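Local coordinates for protein probable N-glycosylase/DNA lyase (Thermotoga maritima, PDB 3N0U) that belongs to the helix-hairpin-helix superfamily of DNA glycosylases and is built almost wholly of helices and loops, at residues C57-N62 and K136-E142; P124-R128 and Y184-E188; K141-H145 and A156-K160; E47-F51 and L112-K117; R148-D154 and S201-L207. One frame throughout, in Å; residues are numbered along the deposited sequence.

Contact 1. Residues C57-N62 and K136-E142. With NA (sodium ion), chain D.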
# COMPACT_ATOMS: atom_id res chain seq x y z
N CYS A 57 -6.51 0.78 -2.49
CA CYS A 57 -5.82 1.34 -1.35
C CYS A 57 -6.77 2.11 -0.41
O CYS A 57 -6.59 2.10 0.81
CB CYS A 57 -4.64 2.20 -1.80
SG CYS A 57 -3.36 1.24 -2.64
N VAL A 58 -7.78 2.74 -0.96
CA VAL A 58 -8.82 3.36 -0.14
C VAL A 58 -9.50 2.29 0.73
O VAL A 58 -9.75 2.49 1.92
CB VAL A 58 -9.87 4.08 -1.02
CG1 VAL A 58 -11.07 4.50 -0.21
CG2 VAL A 58 -9.25 5.29 -1.72
N LEU A 59 -9.79 1.15 0.12
CA LEU A 59 -10.56 0.11 0.81
C LEU A 59 -9.76 -0.66 1.84
O LEU A 59 -10.34 -1.19 2.79
CB LEU A 59 -11.12 -0.91 -0.18
CG LEU A 59 -12.10 -0.34 -1.19
CD1 LEU A 59 -12.53 -1.43 -2.16
CD2 LEU A 59 -13.31 0.30 -0.54
N THR A 60 -8.44 -0.73 1.67
CA THR A 60 -7.66 -1.51 2.61
C THR A 60 -7.00 -0.67 3.70
O THR A 60 -6.16 -1.19 4.44
CB THR A 60 -6.58 -2.32 1.89
OG1 THR A 60 -5.71 -1.43 1.19
CG2 THR A 60 -7.22 -3.31 0.93
N ALA A 61 -7.43 0.58 3.86
CA ALA A 61 -6.83 1.47 4.87
C ALA A 61 -6.84 0.86 6.26
O ALA A 61 -5.86 0.97 7.01
CB ALA A 61 -7.52 2.80 4.89
N ASN A 62 -7.96 0.22 6.60
CA ASN A 62 -8.12 -0.46 7.87
C ASN A 62 -8.84 -1.78 7.64
O ASN A 62 -9.78 -2.14 8.36
CB ASN A 62 -8.93 0.39 8.86
CG ASN A 62 -8.09 1.44 9.57
OD1 ASN A 62 -6.86 1.48 9.43
ND2 ASN A 62 -8.74 2.28 10.36
N LYS A 136 -9.03 11.55 -1.43
CA LYS A 136 -9.83 11.20 -0.25
C LYS A 136 -9.59 9.76 0.17
O LYS A 136 -9.47 8.88 -0.67
CB LYS A 136 -11.31 11.40 -0.58
CG LYS A 136 -11.63 12.82 -1.04
CD LYS A 136 -11.28 13.81 0.05
CE LYS A 136 -11.79 15.20 -0.28
NZ LYS A 136 -11.38 16.18 0.77
N GLY A 137 -9.54 9.54 1.48
CA GLY A 137 -9.30 8.23 2.03
C GLY A 137 -7.88 7.73 1.85
O GLY A 137 -7.60 6.55 2.07
N ILE A 138 -6.98 8.64 1.46
CA ILE A 138 -5.60 8.29 1.23
C ILE A 138 -4.67 9.19 2.06
O ILE A 138 -4.51 10.37 1.77
CB ILE A 138 -5.22 8.50 -0.25
CG1 ILE A 138 -6.04 7.56 -1.15
CG2 ILE A 138 -3.71 8.32 -0.47
CD1 ILE A 138 -5.70 6.09 -1.02
N GLY A 139 -4.08 8.63 3.11
CA GLY A 139 -3.07 9.32 3.89
C GLY A 139 -1.66 8.88 3.51
O GLY A 139 -1.43 8.31 2.45
N TRP A 140 -0.70 9.12 4.40
CA TRP A 140 0.69 8.82 4.10
C TRP A 140 0.91 7.34 3.78
O TRP A 140 1.58 7.00 2.81
CB TRP A 140 1.59 9.28 5.24
CG TRP A 140 1.62 10.76 5.28
CD1 TRP A 140 0.84 11.58 6.04
CD2 TRP A 140 2.44 11.60 4.47
NE1 TRP A 140 1.14 12.90 5.76
CE2 TRP A 140 2.11 12.93 4.80
CE3 TRP A 140 3.42 11.37 3.50
CZ2 TRP A 140 2.73 14.02 4.19
CZ3 TRP A 140 4.03 12.45 2.91
CH2 TRP A 140 3.68 13.76 3.25
N LYS A 141 0.30 6.47 4.57
CA LYS A 141 0.47 5.04 4.41
C LYS A 141 -0.16 4.56 3.11
O LYS A 141 0.45 3.80 2.36
CB LYS A 141 -0.18 4.31 5.59
CG LYS A 141 -0.13 2.81 5.53
CD LYS A 141 -1.08 2.24 6.59
CE LYS A 141 -2.51 2.16 6.07
NZ LYS A 141 -3.50 2.43 7.12
N GLU A 142 -1.38 5.00 2.86
CA GLU A 142 -2.11 4.52 1.70
C GLU A 142 -1.54 5.08 0.39
O GLU A 142 -1.59 4.41 -0.63
CB GLU A 142 -3.60 4.87 1.83
CG GLU A 142 -4.29 4.27 3.06
CD GLU A 142 -4.04 5.01 4.44
OE1 GLU A 142 -3.51 6.16 4.53
OE2 GLU A 142 -4.43 4.41 5.47
NA NA D . -5.67 12.41 1.20
O HOH W 1 -9.64 5.06 3.15
O HOH W 2 -6.84 11.59 3.28
O HOH W 3 -7.22 14.55 1.18
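Cys57, in the last turn of helix 47-59, faces the start of helix 140-148. Its CB lies 4.1 Å from CD1 of Ile138, and its backbone O packs on CG of Glu142. Val58 follows and closes the apolar part. With CG1 anti to the backbone N (chi1 169°), its CG2 branch is turned to Ile138 and meets CD1 of that residue at 3.7 Å. The two side chains cross at about a right angle. Val58 also faces Gly137, where a side chain would point at it and be tight. Water 1 donates to both Val58 O and Gly137 O, so it ties the two backbones together.

Ala61 brings the polar part. Its O accepts from NZ of Lys141 at 2.8 Å, on a lone pair in the carbonyl plane. The lysine chain reaches it by bending at chi3 (84°) and chi4. The same NZ makes a salt bridge to OE2 of Glu142 at 2.7 Å, coming from above the carboxylate plane. CB of Ala61 rests 3.5 Å from that OE2. The second oxygen, OE1 of Glu142, takes the N-H of Gly139 at 2.9 Å. Gly139 stands at the N-cap position of helix 140-148, and this bond ties its N-H to Glu142 in the first turn. Both carboxylate oxygens are therefore held.

Beyond the apolar patch, Ile138 O binds the sodium ion at 2.4 Å. Val132 O, Ala135 O and two waters complete the site. A metal held by main-chain carbonyls from the end of helix 124-134 and the hairpin before helix 140-148 is characteristic of the helix-hairpin-helix motif.

Contact 2. Residues P124-R128 and Y184-E188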
# COMPACT_ATOMS: atom_id res chain seq x y z
N PRO A 124 8.50 10.07 -6.70
CA PRO A 124 7.53 9.42 -5.82
C PRO A 124 7.29 10.16 -4.52
O PRO A 124 6.19 10.04 -3.99
CB PRO A 124 8.16 8.06 -5.54
CG PRO A 124 9.56 8.14 -6.00
CD PRO A 124 9.62 9.19 -7.05
N PHE A 125 8.25 10.93 -4.03
CA PHE A 125 8.03 11.66 -2.79
C PHE A 125 7.04 12.78 -3.07
O PHE A 125 6.17 13.05 -2.26
CB PHE A 125 9.35 12.17 -2.19
CG PHE A 125 10.24 11.05 -1.72
CD1 PHE A 125 10.17 10.58 -0.43
CD2 PHE A 125 11.09 10.41 -2.62
CE1 PHE A 125 10.97 9.51 -0.00
CE2 PHE A 125 11.90 9.36 -2.21
CZ PHE A 125 11.83 8.90 -0.90
N GLN A 126 7.16 13.42 -4.23
CA GLN A 126 6.25 14.51 -4.56
C GLN A 126 4.86 13.95 -4.87
O GLN A 126 3.85 14.52 -4.47
CB GLN A 126 6.79 15.34 -5.72
CG GLN A 126 8.10 16.00 -5.42
CD GLN A 126 8.57 16.88 -6.54
OE1 GLN A 126 7.85 17.10 -7.51
NE2 GLN A 126 9.79 17.40 -6.43
N SER A 127 4.81 12.82 -5.57
CA SER A 127 3.52 12.20 -5.88
C SER A 127 2.79 11.78 -4.61
O SER A 127 1.59 11.95 -4.51
CB SER A 127 3.71 11.01 -6.83
OG SER A 127 4.16 11.50 -8.08
N ARG A 128 3.53 11.27 -3.63
CA ARG A 128 2.90 10.88 -2.38
C ARG A 128 2.31 12.11 -1.68
O ARG A 128 1.19 12.05 -1.17
CB ARG A 128 3.89 10.17 -1.46
CG ARG A 128 3.36 10.00 -0.04
CD ARG A 128 4.17 8.99 0.73
NE ARG A 128 5.52 9.49 0.95
CZ ARG A 128 6.53 8.77 1.39
NH1 ARG A 128 6.37 7.49 1.65
NH2 ARG A 128 7.71 9.34 1.56
N TYR A 184 6.38 10.71 9.23
CA TYR A 184 6.34 9.55 8.35
C TYR A 184 7.70 9.40 7.68
O TYR A 184 8.22 8.30 7.58
CB TYR A 184 5.23 9.67 7.30
CG TYR A 184 4.92 8.35 6.60
CD1 TYR A 184 5.66 7.93 5.52
CD2 TYR A 184 3.89 7.55 7.04
CE1 TYR A 184 5.38 6.73 4.89
CE2 TYR A 184 3.60 6.35 6.42
CZ TYR A 184 4.34 5.95 5.34
OH TYR A 184 4.06 4.75 4.73
N LEU A 185 8.29 10.51 7.21
CA LEU A 185 9.59 10.45 6.54
C LEU A 185 10.65 9.93 7.49
O LEU A 185 11.57 9.21 7.07
CB LEU A 185 10.00 11.82 6.01
CG LEU A 185 9.24 12.34 4.78
CD1 LEU A 185 9.65 13.78 4.44
CD2 LEU A 185 9.48 11.44 3.61
N TYR A 186 10.54 10.32 8.75
CA TYR A 186 11.51 9.90 9.77
C TYR A 186 11.45 8.40 10.04
O TYR A 186 12.47 7.73 10.02
CB TYR A 186 11.26 10.69 11.05
CG TYR A 186 12.16 10.31 12.18
CD1 TYR A 186 13.43 10.86 12.28
CD2 TYR A 186 11.74 9.44 13.16
CE1 TYR A 186 14.27 10.52 13.32
CE2 TYR A 186 12.57 9.10 14.21
CZ TYR A 186 13.83 9.64 14.29
OH TYR A 186 14.65 9.30 15.33
N VAL A 187 10.26 7.87 10.28
CA VAL A 187 10.14 6.44 10.55
C VAL A 187 10.44 5.64 9.27
O VAL A 187 11.04 4.58 9.32
CB VAL A 187 8.75 6.10 11.11
CG1 VAL A 187 8.56 4.59 11.27
CG2 VAL A 187 8.58 6.78 12.46
N GLU A 188 10.05 6.17 8.12
CA GLU A 188 10.36 5.53 6.85
C GLU A 188 11.87 5.42 6.65
O GLU A 188 12.36 4.39 6.16
CB GLU A 188 9.72 6.31 5.71
CG GLU A 188 10.17 5.90 4.31
CD GLU A 188 9.42 6.68 3.24
OE1 GLU A 188 9.64 7.91 3.11
OE2 GLU A 188 8.57 6.06 2.55
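Arg128 and Glu188 come from opposite directions and meet end-on, two nitrogens to two oxygens. NH1 gives an almost straight bond to OE2 of Glu188 at 2.8 Å. NH2 bonds to OE1 of Glu188 at 2.9 Å, on the syn lone pair. The guanidinium and carboxylate planes are 31° apart, so the pair is twisted rather than flat. Arg128 gets there with CG anti to the backbone N (chi1 168°) and a bend at chi3. Tyr184 covers one face of the guanidinium: its CD1 stands 3.9 Å above the plane, toward the rim. The ring is steeply turned, with the two planes 71° apart.

This salt bridge joins the first helix of the helix-hairpin-helix motif, 124-134, to helix 181-198. The short axes stay 13.9 Å apart, so long side chains span the distance. Both charged residues are buried and have further partners: Arg128 NH1 also reaches Ser144 OG, and Glu188 OE2 also takes Ala156 N. Tyr184 OH bonds to Ala156 O.

On the outer flank, Leu185 CD2 lies 3.4 Å from Arg128 NH2. It also touches CD1 of Phe125 at 4.2 Å, at the ring edge. OE1 of Glu188 meets the same ring near its plane, 3.7 Å from CE1 of Phe125.

Contact 3. Residues K141-H145 and A156-K160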
# COMPACT_ATOMS: atom_id res chain seq x y z
N LYS A 141 0.30 6.47 4.57
CA LYS A 141 0.47 5.04 4.41
C LYS A 141 -0.16 4.56 3.11
O LYS A 141 0.45 3.80 2.36
CB LYS A 141 -0.18 4.31 5.59
CG LYS A 141 -0.13 2.81 5.53
CD LYS A 141 -1.08 2.24 6.59
CE LYS A 141 -2.51 2.16 6.07
NZ LYS A 141 -3.50 2.43 7.12
N GLU A 142 -1.38 5.00 2.86
CA GLU A 142 -2.11 4.52 1.70
C GLU A 142 -1.54 5.08 0.39
O GLU A 142 -1.59 4.41 -0.63
CB GLU A 142 -3.60 4.87 1.83
CG GLU A 142 -4.29 4.27 3.06
CD GLU A 142 -4.04 5.01 4.44
OE1 GLU A 142 -3.51 6.16 4.53
OE2 GLU A 142 -4.43 4.41 5.47
N ALA A 143 -1.01 6.30 0.43
CA ALA A 143 -0.37 6.87 -0.75
C ALA A 143 0.91 6.09 -1.07
O ALA A 143 1.20 5.81 -2.24
CB ALA A 143 -0.03 8.32 -0.52
N SER A 144 1.67 5.75 -0.04
CA SER A 144 2.85 4.91 -0.23
C SER A 144 2.49 3.57 -0.83
O SER A 144 3.17 3.07 -1.71
CB SER A 144 3.55 4.69 1.10
OG SER A 144 3.87 5.94 1.70
N HIS A 145 1.41 3.00 -0.32
CA HIS A 145 0.90 1.72 -0.76
C HIS A 145 0.52 1.74 -2.24
O HIS A 145 0.93 0.85 -3.00
CB HIS A 145 -0.32 1.39 0.10
CG HIS A 145 -0.82 -0.01 -0.05
ND1 HIS A 145 -1.96 -0.44 0.60
CD2 HIS A 145 -0.34 -1.08 -0.72
CE1 HIS A 145 -2.17 -1.71 0.31
NE2 HIS A 145 -1.20 -2.12 -0.49
N ALA A 156 8.31 3.24 1.97
CA ALA A 156 7.78 2.29 2.94
C ALA A 156 6.30 2.46 3.15
O ALA A 156 5.76 3.58 3.06
CB ALA A 156 8.48 2.46 4.27
N ILE A 157 5.64 1.36 3.48
CA ILE A 157 4.22 1.36 3.83
C ILE A 157 4.13 1.07 5.32
O ILE A 157 4.17 -0.09 5.76
CB ILE A 157 3.44 0.30 3.02
CG1 ILE A 157 3.68 0.50 1.52
CG2 ILE A 157 1.97 0.39 3.33
CD1 ILE A 157 3.28 -0.74 0.69
N LEU A 158 3.97 2.12 6.10
CA LEU A 158 4.02 2.01 7.55
C LEU A 158 2.64 1.74 8.13
O LEU A 158 2.00 2.61 8.72
CB LEU A 158 4.64 3.28 8.15
CG LEU A 158 6.06 3.57 7.66
CD1 LEU A 158 6.59 4.90 8.21
CD2 LEU A 158 7.03 2.41 8.02
N ASP A 159 2.19 0.50 7.96
CA ASP A 159 0.92 0.10 8.52
C ASP A 159 1.12 -0.49 9.90
O ASP A 159 2.23 -0.53 10.41
CB ASP A 159 0.18 -0.86 7.59
CG ASP A 159 0.90 -2.17 7.40
OD1 ASP A 159 0.51 -2.91 6.47
OD2 ASP A 159 1.85 -2.46 8.15
N LYS A 160 0.03 -0.92 10.53
CA LYS A 160 0.12 -1.32 11.92
C LYS A 160 1.05 -2.51 12.10
O LYS A 160 1.78 -2.57 13.07
CB LYS A 160 -1.27 -1.58 12.50
CG LYS A 160 -1.99 -0.29 12.88
CD LYS A 160 -3.12 -0.54 13.87
CE LYS A 160 -3.79 0.77 14.27
NZ LYS A 160 -4.77 0.60 15.38
O HOH W 4 -2.68 0.15 9.47
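The second helix of the helix-hairpin-helix motif, 140-148, packs here on the loop that leads to helix 160-168. Ile157 is the centre of the contact. Its CG2 lies 3.9 Å from CG of Lys141, and the two side chains cross at about a right angle. The other branch has CG1 beside the backbone N (chi1 -54°) and carries CD1 to His145, 3.7 Å from CA and 3.9 Å from CD2 of that residue. Ile157 thus straddles one turn of the helix. His145 NE2 is bonded elsewhere, to Lys219 O.

At one end, CB of Ser144 touches Ala156 O at 3.2 Å. OG of Ser144 is turned to its own helix and bonds to Trp140 O; it also accepts from Arg128. Ala156 O is taken by Tyr184 OH.

At the other end, the aliphatic stem of Lys141 passes across the loop, with CD 3.5 Å from CB of Asp159. Leu158 is the centre of an inverse gamma turn, closed by a weak bond from Asp159 N to Ile157 O. Water 4 accepts from Lys160 N and, weakly, from Lys141 NZ.

Asp159 points its carboxylate away from Lys141 and caps the next helix through OD2 and Val162 N. A helix-hairpin-helix followed by a loop and an aspartate at a helix start is consistent with the HhH-GPD arrangement of DNA glycosylases.

Contact 4. Residues E47-F51 and L112-K117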
# COMPACT_ATOMS: atom_id res chain seq x y z
N GLU A 47 -5.31 4.97 -17.17
CA GLU A 47 -5.79 5.79 -16.07
C GLU A 47 -6.80 5.01 -15.23
O GLU A 47 -6.76 5.05 -14.01
CB GLU A 47 -6.43 7.09 -16.57
CG GLU A 47 -5.44 8.09 -17.14
CD GLU A 47 -4.68 8.88 -16.07
OE1 GLU A 47 -5.18 9.00 -14.93
OE2 GLU A 47 -3.58 9.41 -16.39
N GLU A 48 -7.72 4.32 -15.88
CA GLU A 48 -8.71 3.55 -15.14
C GLU A 48 -8.09 2.40 -14.37
O GLU A 48 -8.52 2.12 -13.24
CB GLU A 48 -9.81 3.06 -16.05
CG GLU A 48 -10.67 4.19 -16.59
CD GLU A 48 -11.88 3.71 -17.37
OE1 GLU A 48 -12.03 2.48 -17.54
OE2 GLU A 48 -12.67 4.58 -17.82
N ASP A 49 -7.10 1.72 -14.95
CA ASP A 49 -6.42 0.66 -14.22
C ASP A 49 -5.77 1.21 -12.94
O ASP A 49 -5.80 0.60 -11.85
CB ASP A 49 -5.32 0.03 -15.08
CG ASP A 49 -5.84 -0.74 -16.28
OD1 ASP A 49 -7.00 -1.21 -16.25
OD2 ASP A 49 -5.05 -0.90 -17.26
N LEU A 50 -5.13 2.37 -13.06
CA LEU A 50 -4.48 2.98 -11.92
C LEU A 50 -5.53 3.42 -10.90
O LEU A 50 -5.33 3.31 -9.70
CB LEU A 50 -3.64 4.18 -12.37
CG LEU A 50 -2.43 3.82 -13.23
CD1 LEU A 50 -1.81 5.06 -13.77
CD2 LEU A 50 -1.41 3.05 -12.41
N PHE A 51 -6.66 3.92 -11.38
CA PHE A 51 -7.73 4.34 -10.49
C PHE A 51 -8.27 3.17 -9.66
O PHE A 51 -8.62 3.32 -8.49
CB PHE A 51 -8.89 4.98 -11.27
CG PHE A 51 -9.89 5.63 -10.37
CD1 PHE A 51 -11.04 4.96 -9.99
CD2 PHE A 51 -9.62 6.87 -9.82
CE1 PHE A 51 -11.95 5.56 -9.14
CE2 PHE A 51 -10.51 7.45 -8.95
CZ PHE A 51 -11.67 6.80 -8.61
N LEU A 112 -9.42 12.71 -10.15
CA LEU A 112 -8.00 12.43 -10.44
C LEU A 112 -7.80 11.64 -11.73
O LEU A 112 -6.67 11.49 -12.18
CB LEU A 112 -7.35 11.66 -9.29
CG LEU A 112 -7.37 12.41 -7.96
CD1 LEU A 112 -6.73 11.55 -6.88
CD2 LEU A 112 -6.67 13.77 -8.10
N LEU A 113 -8.87 11.12 -12.32
CA LEU A 113 -8.73 10.45 -13.62
C LEU A 113 -8.17 11.45 -14.61
O LEU A 113 -8.68 12.57 -14.74
CB LEU A 113 -10.07 9.92 -14.12
CG LEU A 113 -10.63 8.74 -13.34
CD1 LEU A 113 -12.11 8.59 -13.58
CD2 LEU A 113 -9.87 7.51 -13.75
N GLY A 114 -7.11 11.04 -15.31
CA GLY A 114 -6.40 11.92 -16.22
C GLY A 114 -5.06 12.38 -15.67
O GLY A 114 -4.20 12.87 -16.43
N LYS A 115 -4.87 12.23 -14.36
CA LYS A 115 -3.67 12.72 -13.68
C LYS A 115 -2.79 11.58 -13.14
O LYS A 115 -1.65 11.82 -12.76
CB LYS A 115 -4.08 13.60 -12.48
CG LYS A 115 -4.76 14.90 -12.86
CD LYS A 115 -5.36 15.58 -11.64
CE LYS A 115 -5.59 17.06 -11.91
NZ LYS A 115 -6.19 17.31 -13.25
N LEU A 116 -3.31 10.35 -13.10
CA LEU A 116 -2.62 9.27 -12.39
C LEU A 116 -1.38 8.74 -13.11
O LEU A 116 -0.41 8.41 -12.44
CB LEU A 116 -3.58 8.11 -12.07
CG LEU A 116 -4.70 8.48 -11.13
CD1 LEU A 116 -5.66 7.31 -10.93
CD2 LEU A 116 -4.14 8.93 -9.78
N LYS A 117 -1.40 8.66 -14.44
CA LYS A 117 -0.23 8.15 -15.17
C LYS A 117 0.97 9.04 -14.89
O LYS A 117 2.08 8.56 -14.63
CB LYS A 117 -0.49 8.06 -16.68
CG LYS A 117 -1.45 6.92 -17.05
CD LYS A 117 -1.61 6.77 -18.56
CE LYS A 117 -0.37 6.18 -19.20
NZ LYS A 117 -0.55 6.02 -20.67
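OE1 of Glu47 is gripped by two backbone N-H groups of segment 112-117. Leu116 N bonds to it at 2.9 Å, using the syn lone pair. Gly114 N bonds to it more weakly, with a bent geometry, at 2.8 Å. The second oxygen, OE2 of Glu47, accepts from Lys117 N at 3.0 Å. This bond is fairly straight (165°), but it meets the carboxylate 48° above its plane. Three bonds to two oxygens fix the rotation of the group. The glutamate chain bends at chi2 (-79°), which turns its end toward the turn at Gly114 and the start of helix 116-121.

Side chains of the same residues close round the carboxylate. CG of Lys117 lies 3.3 Å from OE2 of Glu47, while its amino group leads away. CB of Leu116 packs on OE1.

Below this lies an apolar layer. Leu50 sets CD1 against CB of Leu116 at 3.9 Å and against the stem of Lys117. Phe51 sets CB against CD2 of Leu113 at 3.7 Å, the two side chains crossing at about a right angle. CD1 of Leu116 sits at the edge of the Phe51 ring, 4.0 Å from CB of Phe51. Ile106 and Asn109 of helix 99-109 also touch Phe51.

The contact thus joins the first turn of helix 47-59 to the first turn of helix 116-121. A carboxylate on the first N-H groups of a helix satisfies donors that have no partner one turn back. Its negative charge would also suit the positive end of the helix dipole.

Contact 5. Residues R148-D154 and S201-L207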
# COMPACT_ATOMS: atom_id res chain seq x y z
N ARG A 148 3.73 2.08 -4.42
CA ARG A 148 4.43 0.81 -4.44
C ARG A 148 3.74 -0.19 -5.36
O ARG A 148 4.41 -0.93 -6.10
CB ARG A 148 4.51 0.27 -3.01
CG ARG A 148 5.52 -0.85 -2.79
CD ARG A 148 5.06 -2.23 -3.31
NE ARG A 148 3.78 -2.67 -2.77
CZ ARG A 148 3.62 -3.34 -1.64
NH1 ARG A 148 4.66 -3.64 -0.88
NH2 ARG A 148 2.40 -3.69 -1.24
N ASN A 149 2.40 -0.23 -5.30
CA ASN A 149 1.63 -1.17 -6.09
C ASN A 149 1.63 -0.85 -7.60
O ASN A 149 1.12 -1.62 -8.40
CB ASN A 149 0.20 -1.32 -5.56
CG ASN A 149 0.12 -2.20 -4.33
OD1 ASN A 149 1.11 -2.47 -3.67
ND2 ASN A 149 -1.06 -2.65 -4.01
N THR A 150 2.21 0.28 -7.98
CA THR A 150 2.42 0.60 -9.38
C THR A 150 3.89 0.44 -9.78
O THR A 150 4.28 0.82 -10.88
CB THR A 150 1.97 2.05 -9.73
OG1 THR A 150 2.92 3.00 -9.21
CG2 THR A 150 0.61 2.32 -9.17
N GLY A 151 4.69 -0.11 -8.88
CA GLY A 151 6.08 -0.44 -9.16
C GLY A 151 7.12 0.42 -8.45
O GLY A 151 8.32 0.17 -8.61
N VAL A 152 6.69 1.42 -7.69
CA VAL A 152 7.66 2.28 -6.99
C VAL A 152 8.36 1.51 -5.86
O VAL A 152 7.71 0.82 -5.07
CB VAL A 152 6.99 3.56 -6.43
CG1 VAL A 152 7.94 4.33 -5.51
CG2 VAL A 152 6.51 4.46 -7.58
N GLU A 153 9.68 1.62 -5.78
CA GLU A 153 10.41 0.87 -4.77
C GLU A 153 10.96 1.70 -3.62
O GLU A 153 11.40 1.13 -2.61
CB GLU A 153 11.54 0.08 -5.44
CG GLU A 153 10.99 -1.06 -6.33
CD GLU A 153 12.06 -1.97 -6.93
OE1 GLU A 153 12.87 -2.56 -6.16
OE2 GLU A 153 12.05 -2.13 -8.17
N ASP A 154 10.87 3.02 -3.75
CA ASP A 154 11.54 3.95 -2.85
C ASP A 154 10.86 4.17 -1.50
O ASP A 154 11.47 4.74 -0.59
CB ASP A 154 11.64 5.32 -3.54
CG ASP A 154 12.14 5.23 -4.98
OD1 ASP A 154 11.44 4.65 -5.86
OD2 ASP A 154 13.23 5.77 -5.25
N SER A 201 15.13 -3.05 -1.73
CA SER A 201 14.44 -1.77 -1.75
C SER A 201 13.31 -1.77 -0.73
O SER A 201 12.75 -2.82 -0.42
CB SER A 201 13.86 -1.53 -3.13
OG SER A 201 12.80 -2.45 -3.38
N PRO A 202 12.94 -0.60 -0.21
CA PRO A 202 11.80 -0.52 0.71
C PRO A 202 10.53 -1.19 0.16
O PRO A 202 9.82 -1.86 0.91
CB PRO A 202 11.59 1.00 0.86
CG PRO A 202 12.98 1.56 0.70
CD PRO A 202 13.61 0.70 -0.38
N GLY A 203 10.25 -1.04 -1.13
CA GLY A 203 9.01 -1.54 -1.69
C GLY A 203 8.94 -3.06 -1.67
O GLY A 203 7.88 -3.65 -1.40
N LYS A 204 10.06 -3.71 -1.97
CA LYS A 204 10.12 -5.18 -1.90
C LYS A 204 10.29 -5.67 -0.47
O LYS A 204 9.74 -6.71 -0.08
CB LYS A 204 11.28 -5.71 -2.76
CG LYS A 204 10.98 -5.66 -4.23
CD LYS A 204 12.04 -6.27 -5.08
CE LYS A 204 11.68 -6.11 -6.55
NZ LYS A 204 12.75 -6.65 -7.44
N PHE A 205 11.06 -4.93 0.32
CA PHE A 205 11.30 -5.30 1.71
C PHE A 205 9.97 -5.44 2.43
O PHE A 205 9.79 -6.36 3.22
CB PHE A 205 12.17 -4.24 2.40
CG PHE A 205 12.64 -4.63 3.76
CD1 PHE A 205 13.44 -5.74 3.93
CD2 PHE A 205 12.29 -3.88 4.87
CE1 PHE A 205 13.88 -6.11 5.19
CE2 PHE A 205 12.75 -4.24 6.14
CZ PHE A 205 13.54 -5.36 6.28
N ASP A 206 9.04 -4.54 2.15
CA ASP A 206 7.70 -4.62 2.74
C ASP A 206 7.07 -5.99 2.55
O ASP A 206 6.41 -6.52 3.46
CB ASP A 206 6.77 -3.57 2.11
CG ASP A 206 5.37 -3.66 2.64
OD1 ASP A 206 5.11 -3.13 3.75
OD2 ASP A 206 4.52 -4.22 1.93
N LEU A 207 7.23 -6.57 1.37
CA LEU A 207 6.64 -7.89 1.10
C LEU A 207 7.32 -9.00 1.87
O LEU A 207 6.67 -9.94 2.30
CB LEU A 207 6.62 -8.19 -0.38
CG LEU A 207 5.78 -7.22 -1.20
CD1 LEU A 207 5.87 -7.63 -2.65
CD2 LEU A 207 4.33 -7.20 -0.72
O HOH W 5 1.91 -4.64 1.49
O HOH W 6 14.72 -4.31 -6.45
O HOH W 7 12.53 -4.89 -9.68
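The Arg148 guanidinium meets Gly203 O at its edge, along with Asn149 OD1 and water 5. Ile157 CD1 lies over one face, 3.5 Å from CZ of Arg148. Leu207 CD2 approaches obliquely from the other side. NH1 of Arg148 bonds to Gly203 O at 3.3 Å. It also makes a salt bridge to OD2 of Asp206 at 2.9 Å, with the guanidinium and carboxylate planes 57° apart. NE and NH2 both bond to Asn149 OD1, a side-on grip that steadies the group. Water 5 links NH2 to Asp206 OD2.

A Schellman motif, with Gly151 at its C-prime position, ends helix 140-148. The chain then runs to Glu153, whose O accepts from Gly203 N at 2.9 Å. OE1 of Glu153 takes the hydroxyl of Ser201 at 2.8 Å, on its anti lone pair. Ser201 is the N-cap of helix 202-214 and receives a weak bond from Lys204 N. Waters 6 and 7 bridge Glu153 to Lys204 NZ.

The contact therefore joins the end of one helix to the start of another. Helix 13-44 packs alongside with Phe35 and Phe38, and its Lys39 and Glu32 pair with Glu153 and Lys204. Helix 181-198 borders it through Arg192 on Pro202.

In the fold
Four of the five contacts crowd round the helix-hairpin-helix unit, helices 124-134 and 140-148. Contacts 1 and 3 share Lys141 and Glu142, with centres about 8 Å apart. The centre of contact 2 is about 9 Å from that of contact 3; they touch through Tyr184 and Glu188 on Ala156. The centre of contact 5 is about 10 Å from that of contact 3, where Ile157 meets Arg148. Contact 4 stands apart, its centre about 16 to 21 Å from the others, but shares helix 47-59 with contact 1. Along the chain, contact 4 crosses contact 1 and closes before contacts 2, 3 and 5 open. The motif thus packs against the earlier helix 47-59 and the later helices 181-198 and 202-214.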